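PDB 5A95: putative retaining b-glycosidase from Saccharophagus degradans, which probably hydrolyses mixed-linkage beta-1,3-1,4-glucans, acting as a retaining endo-glucanase of glycoside hydrolase family 5. Local coordinates for residues His142-Leu147 with Gln151-Met156; Pro190-Met193 with Glu199-Trp202; Glu185-Pro190 with Ala203-Leu208. The protein carries 1 engineered substitution. All coordinates share one frame; numbering follows the deposited sequence.

Contact 1. Residues His142-Leu147 with Gln151-Met156; sequences HSIGYL and QYQHPM. With BGC (beta-D-glucopyranose), chain D.
Two straight backbone bonds join these segments. Tyr146 N donates to Gln151 O with an N-H...O angle of 179°, and Gln153 N reaches Ile144 O at 2.9 Å. A weak bond from Gln151 N to Tyr146 O completes the hydrogen-bonded antiparallel pair Tyr146-Gln151. In the neighbouring non-hydrogen-bonded pair the CA atoms of Gly145 and Tyr152 are 4.0 Å apart; a beta-carbon on Gly145 would strike Gln151 O, and the backbone angles there suit glycine alone. This small hairpin grows from the carboxyl-terminal end of barrel strand 136-144, the end where a (beta/alpha)8 glycosidase binds its sugar. Among side chains, Ser143 OG sits obliquely 3.2 Å from Tyr152 CD1 while hydrogen-bonded to Tyr157 O. Farther out, Leu147 CD1 lies alongside the Tyr152 phenol, whose OH bonds to Thr159 O. Ile144 CG2 rests 3.5 Å from Gln153 OE1, which is hydrogen-bonded to Trp232 NE1, while NE2 is hydrogen-bonded to Tyr36 OH of the second subunit. As for the sugar, His142 NE2 donates to glucose O3 at 3.0 Å; with CG anti to the backbone N (chi1 -163°), the imidazole offers its edge to the glucose, and Asp140 holds ND1.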
# COMPACT_ATOMS: atom_id res chain seq x y z
N HIS A 142 -8.92 15.46 -6.16
CA HIS A 142 -8.08 16.65 -6.09
C HIS A 142 -6.82 16.40 -5.26
O HIS A 142 -6.71 16.81 -4.10
CB HIS A 142 -8.88 17.84 -5.58
CG HIS A 142 -8.24 19.14 -5.85
ND1 HIS A 142 -8.41 19.82 -7.02
CD2 HIS A 142 -7.39 19.89 -5.11
CE1 HIS A 142 -7.73 20.95 -6.98
NE2 HIS A 142 -7.09 21.01 -5.82
N SER A 143 -5.87 15.75 -5.90
CA SER A 143 -4.56 15.54 -5.36
C SER A 143 -3.53 16.25 -6.24
O SER A 143 -3.81 16.67 -7.37
CB SER A 143 -4.28 14.04 -5.24
OG SER A 143 -2.99 13.79 -4.68
N ILE A 144 -2.34 16.44 -5.68
CA ILE A 144 -1.22 17.13 -6.31
C ILE A 144 0.01 16.33 -5.96
O ILE A 144 0.36 16.24 -4.77
CB ILE A 144 -1.06 18.59 -5.81
CG1 ILE A 144 -2.34 19.39 -5.98
CG2 ILE A 144 0.11 19.24 -6.56
CD1 ILE A 144 -2.24 20.84 -5.57
N GLY A 145 0.65 15.72 -6.95
CA GLY A 145 1.81 14.91 -6.71
C GLY A 145 1.92 13.76 -7.69
O GLY A 145 1.41 13.86 -8.83
N TYR A 146 2.56 12.68 -7.27
CA TYR A 146 2.90 11.59 -8.17
C TYR A 146 2.32 10.31 -7.63
O TYR A 146 2.87 9.66 -6.72
CB TYR A 146 4.44 11.49 -8.37
CG TYR A 146 4.83 10.74 -9.61
CD1 TYR A 146 4.36 11.17 -10.84
CD2 TYR A 146 5.59 9.59 -9.57
CE1 TYR A 146 4.65 10.50 -12.01
CE2 TYR A 146 5.90 8.92 -10.74
CZ TYR A 146 5.41 9.37 -11.95
OH TYR A 146 5.66 8.74 -13.15
N LEU A 147 1.18 9.93 -8.21
CA LEU A 147 0.46 8.79 -7.72
C LEU A 147 1.26 7.48 -7.77
O LEU A 147 1.18 6.67 -6.85
CB LEU A 147 -0.90 8.67 -8.43
CG LEU A 147 -1.82 7.57 -7.97
CD1 LEU A 147 -2.17 7.69 -6.49
CD2 LEU A 147 -3.08 7.55 -8.81
N GLN A 151 3.50 9.93 -3.43
CA GLN A 151 4.16 11.06 -2.78
C GLN A 151 3.54 12.35 -3.31
O GLN A 151 3.29 12.48 -4.51
CB GLN A 151 5.68 11.09 -3.04
CG GLN A 151 6.41 9.82 -2.72
CD GLN A 151 6.41 9.47 -1.25
OE1 GLN A 151 6.96 10.21 -0.42
NE2 GLN A 151 5.83 8.34 -0.91
N TYR A 152 3.32 13.33 -2.43
CA TYR A 152 2.46 14.48 -2.74
C TYR A 152 3.03 15.81 -2.29
O TYR A 152 3.94 15.89 -1.43
CB TYR A 152 1.04 14.27 -2.15
CG TYR A 152 0.49 12.93 -2.58
CD1 TYR A 152 -0.09 12.75 -3.82
CD2 TYR A 152 0.63 11.84 -1.76
CE1 TYR A 152 -0.48 11.50 -4.25
CE2 TYR A 152 0.24 10.58 -2.16
CZ TYR A 152 -0.36 10.41 -3.41
OH TYR A 152 -0.73 9.16 -3.81
N GLN A 153 2.43 16.87 -2.80
CA GLN A 153 2.83 18.21 -2.46
C GLN A 153 2.56 18.57 -0.99
O GLN A 153 3.30 19.36 -0.40
CB GLN A 153 2.18 19.21 -3.42
CG GLN A 153 2.54 20.67 -3.13
CD GLN A 153 2.04 21.57 -4.21
OE1 GLN A 153 2.51 21.47 -5.33
NE2 GLN A 153 1.14 22.47 -3.86
N HIS A 154 1.49 18.05 -0.42
CA HIS A 154 1.03 18.42 0.91
C HIS A 154 0.13 17.31 1.41
O HIS A 154 -0.58 16.68 0.60
CB HIS A 154 0.27 19.76 0.82
CG HIS A 154 -0.19 20.33 2.13
ND1 HIS A 154 -1.24 19.82 2.85
CD2 HIS A 154 0.25 21.40 2.83
CE1 HIS A 154 -1.41 20.52 3.96
NE2 HIS A 154 -0.52 21.50 3.96
N PRO A 155 0.09 17.10 2.73
CA PRO A 155 -0.78 16.02 3.27
C PRO A 155 -2.27 16.12 2.96
O PRO A 155 -2.96 15.10 2.93
CB PRO A 155 -0.48 16.04 4.77
CG PRO A 155 0.86 16.68 4.90
CD PRO A 155 0.99 17.65 3.77
N MET A 156 -2.79 17.31 2.66
CA MET A 156 -4.20 17.39 2.32
C MET A 156 -4.53 16.62 1.03
O MET A 156 -5.69 16.23 0.80
CB MET A 156 -4.69 18.83 2.23
CG MET A 156 -4.12 19.64 1.07
SD MET A 156 -4.84 21.31 0.99
CE MET A 156 -3.95 22.10 2.30
C2 BGC D . -4.03 23.73 -6.81
C3 BGC D . -5.10 24.44 -5.97
C4 BGC D . -4.53 25.75 -5.41
C5 BGC D . -3.99 26.60 -6.55
C6 BGC D . -3.43 27.92 -6.07
C1 BGC D . -3.26 24.66 -7.75
O1 BGC D . -2.01 24.15 -8.13
O2 BGC D . -4.63 22.60 -7.53
O3 BGC D . -5.56 23.49 -4.96
O4 BGC D . -5.44 26.54 -4.65
O5 BGC D . -2.90 25.86 -7.11
O6 BGC D . -2.79 28.49 -7.21

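Contact 2. Residues Pro190-Met193 with Glu199-Trp202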
# COMPACT_ATOMS: atom_id res chain seq x y z
N PRO A 190 -0.84 16.12 -11.68
CA PRO A 190 0.38 15.34 -11.66
C PRO A 190 1.60 16.26 -11.59
O PRO A 190 1.72 17.20 -12.37
CB PRO A 190 0.33 14.59 -12.98
CG PRO A 190 -1.14 14.54 -13.31
CD PRO A 190 -1.60 15.90 -12.92
N THR A 191 2.51 15.93 -10.66
CA THR A 191 3.78 16.62 -10.54
C THR A 191 4.73 15.79 -9.70
O THR A 191 4.30 15.10 -8.76
CB THR A 191 3.67 18.04 -9.93
OG1 THR A 191 5.00 18.58 -9.83
CG2 THR A 191 3.03 18.03 -8.54
N THR A 192 6.02 15.84 -10.03
CA THR A 192 7.02 15.26 -9.15
C THR A 192 7.83 16.30 -8.41
O THR A 192 8.78 15.95 -7.71
CB THR A 192 7.99 14.36 -9.91
OG1 THR A 192 8.69 15.17 -10.86
CG2 THR A 192 7.26 13.20 -10.54
N MET A 193 7.47 17.57 -8.51
CA MET A 193 8.16 18.64 -7.80
C MET A 193 9.66 18.56 -8.08
O MET A 193 10.49 18.48 -7.16
CB MET A 193 7.86 18.63 -6.31
CG MET A 193 6.41 18.89 -6.00
SD MET A 193 6.07 19.05 -4.24
CE MET A 193 6.60 20.75 -3.97
N GLU A 199 10.49 9.76 -10.11
CA GLU A 199 10.96 10.08 -11.46
C GLU A 199 9.74 10.21 -12.37
O GLU A 199 9.08 9.23 -12.68
CB GLU A 199 11.87 8.96 -12.02
CG GLU A 199 12.27 9.17 -13.49
CD GLU A 199 13.07 8.05 -14.11
OE1 GLU A 199 13.75 7.32 -13.37
OE2 GLU A 199 13.04 7.91 -15.35
N ARG A 200 9.46 11.41 -12.85
CA ARG A 200 8.31 11.54 -13.73
C ARG A 200 8.55 10.68 -14.96
O ARG A 200 9.63 10.71 -15.54
CB ARG A 200 8.00 13.00 -14.06
CG ARG A 200 8.81 13.62 -15.16
CD ARG A 200 8.43 15.08 -15.39
NE ARG A 200 8.82 15.95 -14.29
CZ ARG A 200 10.05 16.42 -14.10
NH1 ARG A 200 11.06 16.08 -14.91
NH2 ARG A 200 10.26 17.23 -13.10
N ASN A 201 7.53 9.94 -15.34
CA ASN A 201 7.65 8.98 -16.45
C ASN A 201 6.31 8.85 -17.14
O ASN A 201 5.35 8.36 -16.54
CB ASN A 201 8.11 7.63 -15.94
CG ASN A 201 8.38 6.65 -17.08
OD1 ASN A 201 7.54 5.83 -17.41
ND2 ASN A 201 9.54 6.79 -17.72
N TRP A 202 6.24 9.31 -18.38
CA TRP A 202 4.96 9.27 -19.09
C TRP A 202 4.42 7.86 -19.24
O TRP A 202 3.22 7.64 -19.03
CB TRP A 202 5.07 9.97 -20.47
CG TRP A 202 3.76 9.94 -21.20
CD1 TRP A 202 3.44 9.18 -22.26
CD2 TRP A 202 2.59 10.66 -20.83
NE1 TRP A 202 2.13 9.37 -22.59
CE2 TRP A 202 1.58 10.29 -21.75
CE3 TRP A 202 2.29 11.61 -19.86
CZ2 TRP A 202 0.31 10.79 -21.69
CZ3 TRP A 202 1.01 12.12 -19.82
CH2 TRP A 202 0.04 11.72 -20.73
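This is a small, partly buried loop-to-loop contact between Thr192 and Arg200, within the connection that leads from strand 189-190 to helix 202-219 on the sugar-binding side of the (beta/alpha)8 barrel. An ST turn shapes its first half: Thr191 OG1 accepts from Met193 N at 3.0 Å and 164°, and this short bridge turns the chain just where Thr192 has to face the returning limb of the loop. The second half runs directly into the helix, which starts at Trp202. Asn201 is the N-cap, its OD1 taking up Glu204 N, one of the amides of the first turn that have no carbonyl of their own, which is why a short polar residue suits the place.

Between the two halves a methyl contact and a polar approach lie side by side. The methyl group of Thr192 lies against the start of the Arg200 side chain, with CG2 3.6 Å from CB, and the two side chains cross at about a right angle. Threonine fits because its branches do different work: while the methyl packs, the hydroxyl bonds to Asn195 OD1, an oxygen that also receives Arg200 N and so ties both halves together. The Arg200 side chain itself is exposed, though it also touches Phe230. With CG between the backbone N and the carbonyl carbon (chi1 83°) and a bend at chi3, its guanidinium curls back over the threonine, bringing NH2 obliquely to 3.4 Å from Thr192 OG1.

Contact 3. Residues Glu185-Pro190 with Ala203-Leu208. With BGC (beta-D-glucopyranose), chain D.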
# COMPACT_ATOMS: atom_id res chain seq x y z
N GLU A 185 -12.50 13.49 -13.47
CA GLU A 185 -11.13 14.03 -13.59
C GLU A 185 -10.25 13.25 -12.63
O GLU A 185 -10.27 13.46 -11.42
CB GLU A 185 -11.14 15.51 -13.33
CG GLU A 185 -9.77 16.16 -13.47
CD GLU A 185 -9.84 17.68 -13.48
OE1 GLU A 185 -10.95 18.19 -13.23
OE2 GLU A 185 -8.80 18.34 -13.70
N LEU A 186 -9.49 12.32 -13.19
CA LEU A 186 -8.90 11.20 -12.48
C LEU A 186 -7.90 11.58 -11.39
O LEU A 186 -7.85 10.92 -10.36
CB LEU A 186 -8.23 10.25 -13.47
CG LEU A 186 -9.14 9.71 -14.58
CD1 LEU A 186 -8.35 8.71 -15.45
CD2 LEU A 186 -10.41 9.08 -14.04
N PHE A 187 -7.10 12.62 -11.66
CA PHE A 187 -6.05 13.04 -10.73
C PHE A 187 -5.68 14.48 -11.08
O PHE A 187 -4.98 14.73 -12.06
CB PHE A 187 -4.83 12.13 -10.81
CG PHE A 187 -3.82 12.40 -9.72
CD1 PHE A 187 -2.91 13.42 -9.84
CD2 PHE A 187 -3.78 11.60 -8.59
CE1 PHE A 187 -1.98 13.66 -8.82
CE2 PHE A 187 -2.88 11.83 -7.59
CZ PHE A 187 -1.98 12.86 -7.70
N ASN A 188 -6.15 15.43 -10.25
CA ASN A 188 -6.04 16.86 -10.51
C ASN A 188 -4.71 17.31 -11.14
O ASN A 188 -4.66 17.81 -12.27
CB ASN A 188 -6.33 17.58 -9.21
CG ASN A 188 -6.00 19.05 -9.20
OD1 ASN A 188 -6.43 19.83 -10.03
ND2 ASN A 188 -5.22 19.45 -8.19
N GLU A 189 -3.62 17.21 -10.38
CA GLU A 189 -2.34 17.81 -10.80
C GLU A 189 -1.17 16.87 -10.62
O GLU A 189 -0.50 16.88 -9.55
CB GLU A 189 -2.10 19.16 -10.11
CG GLU A 189 -2.88 20.28 -10.78
CD GLU A 189 -2.68 21.64 -10.19
OE1 GLU A 189 -2.25 21.72 -9.03
OE2 GLU A 189 -3.01 22.63 -10.88
N PRO A 190 -0.84 16.12 -11.68
CA PRO A 190 0.38 15.34 -11.66
C PRO A 190 1.60 16.26 -11.59
O PRO A 190 1.72 17.20 -12.37
CB PRO A 190 0.33 14.59 -12.98
CG PRO A 190 -1.14 14.54 -13.31
CD PRO A 190 -1.60 15.90 -12.92
N ALA A 203 5.26 6.90 -19.61
CA ALA A 203 4.71 5.58 -19.82
C ALA A 203 4.03 5.02 -18.57
O ALA A 203 2.96 4.43 -18.63
CB ALA A 203 5.80 4.63 -20.33
N GLU A 204 4.67 5.22 -17.42
CA GLU A 204 4.11 4.79 -16.15
C GLU A 204 2.77 5.48 -15.86
O GLU A 204 1.79 4.85 -15.47
CB GLU A 204 5.13 5.09 -15.06
CG GLU A 204 4.71 4.78 -13.64
CD GLU A 204 5.84 5.04 -12.67
OE1 GLU A 204 6.36 6.17 -12.66
OE2 GLU A 204 6.15 4.12 -11.87
N TRP A 205 2.73 6.77 -16.10
CA TRP A 205 1.53 7.55 -15.81
C TRP A 205 0.40 7.21 -16.76
O TRP A 205 -0.75 7.04 -16.34
CB TRP A 205 1.87 9.05 -15.79
CG TRP A 205 0.74 9.94 -15.44
CD1 TRP A 205 0.30 11.01 -16.16
CD2 TRP A 205 -0.08 9.90 -14.27
NE1 TRP A 205 -0.75 11.62 -15.54
CE2 TRP A 205 -1.01 10.96 -14.37
CE3 TRP A 205 -0.16 9.05 -13.17
CZ2 TRP A 205 -1.99 11.16 -13.43
CZ3 TRP A 205 -1.15 9.25 -12.25
CH2 TRP A 205 -2.06 10.29 -12.38
N LYS A 206 0.72 7.11 -18.05
CA LYS A 206 -0.23 6.67 -19.07
C LYS A 206 -0.87 5.33 -18.70
O LYS A 206 -2.09 5.18 -18.73
CB LYS A 206 0.50 6.58 -20.41
CG LYS A 206 -0.25 5.90 -21.55
CD LYS A 206 0.68 5.74 -22.76
CE LYS A 206 0.03 5.09 -23.96
NZ LYS A 206 -0.45 3.73 -23.68
N THR A 207 -0.04 4.36 -18.33
CA THR A 207 -0.52 3.04 -17.96
C THR A 207 -1.48 3.09 -16.78
O THR A 207 -2.51 2.41 -16.76
CB THR A 207 0.67 2.08 -17.73
OG1 THR A 207 1.41 1.99 -18.95
CG2 THR A 207 0.23 0.68 -17.31
N LEU A 208 -1.14 3.88 -15.77
CA LEU A 208 -1.97 3.99 -14.59
C LEU A 208 -3.32 4.65 -14.92
O LEU A 208 -4.37 4.22 -14.43
CB LEU A 208 -1.21 4.67 -13.46
CG LEU A 208 -1.93 4.77 -12.13
CD1 LEU A 208 -2.47 3.43 -11.62
CD2 LEU A 208 -0.99 5.36 -11.10
C2 BGC D . -4.03 23.73 -6.81
C3 BGC D . -5.10 24.44 -5.97
C4 BGC D . -4.53 25.75 -5.41
C5 BGC D . -3.99 26.60 -6.55
C6 BGC D . -3.43 27.92 -6.07
C1 BGC D . -3.26 24.66 -7.75
O1 BGC D . -2.01 24.15 -8.13
O2 BGC D . -4.63 22.60 -7.53
O3 BGC D . -5.56 23.49 -4.96
O4 BGC D . -5.44 26.54 -4.65
O5 BGC D . -2.90 25.86 -7.11
O6 BGC D . -2.79 28.49 -7.21
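Segment 185-190, loop apart from its strand ends, and the helical segment 203-208 do not share a backbone bond; their nearest CA atoms, those of Pro190 and Trp205, are 8.9 Å apart, and one large side chain spans the interval. In Trp205 a chi1 near 180° (-177°) swings CG away from the backbone N and carries the indole toward Phe187 and Pro190. Its six-membered ring turns an edge toward the face of Phe187 in an offset edge-to-face pair, the ring centroids 5.5 Å apart and the planes at 78°, while CH2 comes 3.7 Å from Phe187 CB. Pro190 CB lies over one face of the indole, toward its rim, and CG comes 3.5 Å from CZ2. The indole NE1, buried here, is satisfied by Ala228 O. Asn188-Glu189-Pro190 is the Asn-Glu-Pro signature at the carboxyl-terminal end of the fourth barrel strand of family 5; as in relatives, Glu189 is probably the acid/base. Replacing Trp205 with alanine would probably open a gap beside Phe187 and Pro190 and leave Ala228 O without its indole donor. On the far side of the segment from the helix, the polar residues reach the glucose: Asn188 ND2 donates to O2 at 3.3 Å, and the sugar's O1 donates a hydrogen bond to Glu189 OE1 at 2.6 Å. Glu189 OE2 is held by His254, and Asn188 OD1 by Arg103, second-shell partners that fix both groups facing the ligand.

Overall arrangement
Contacts 1 and 3 are buried and both border the same glucose, whereas contact 2 lies nearer the surface, in the loop joining the two elements of contact 3; Pro190 belongs to both of these. Their chemistry follows their place. Contact 1 is chiefly backbone pairing; contact 3 is aromatic and apolar; contact 2 is a slight threonine-arginine touch. The second subunit reaches contact 1 and, through Met193, the edge of contact 2, but not contact 3. Tyr146 of contact 1 links all three: its ring packs on Thr192, and its OH is hydrogen-bonded to Glu204 OE1. Backbone bonds from Ser143 to Glu189 and from Gly145 to Thr191 join strand 136-144 and the hairpin to residues 189-191.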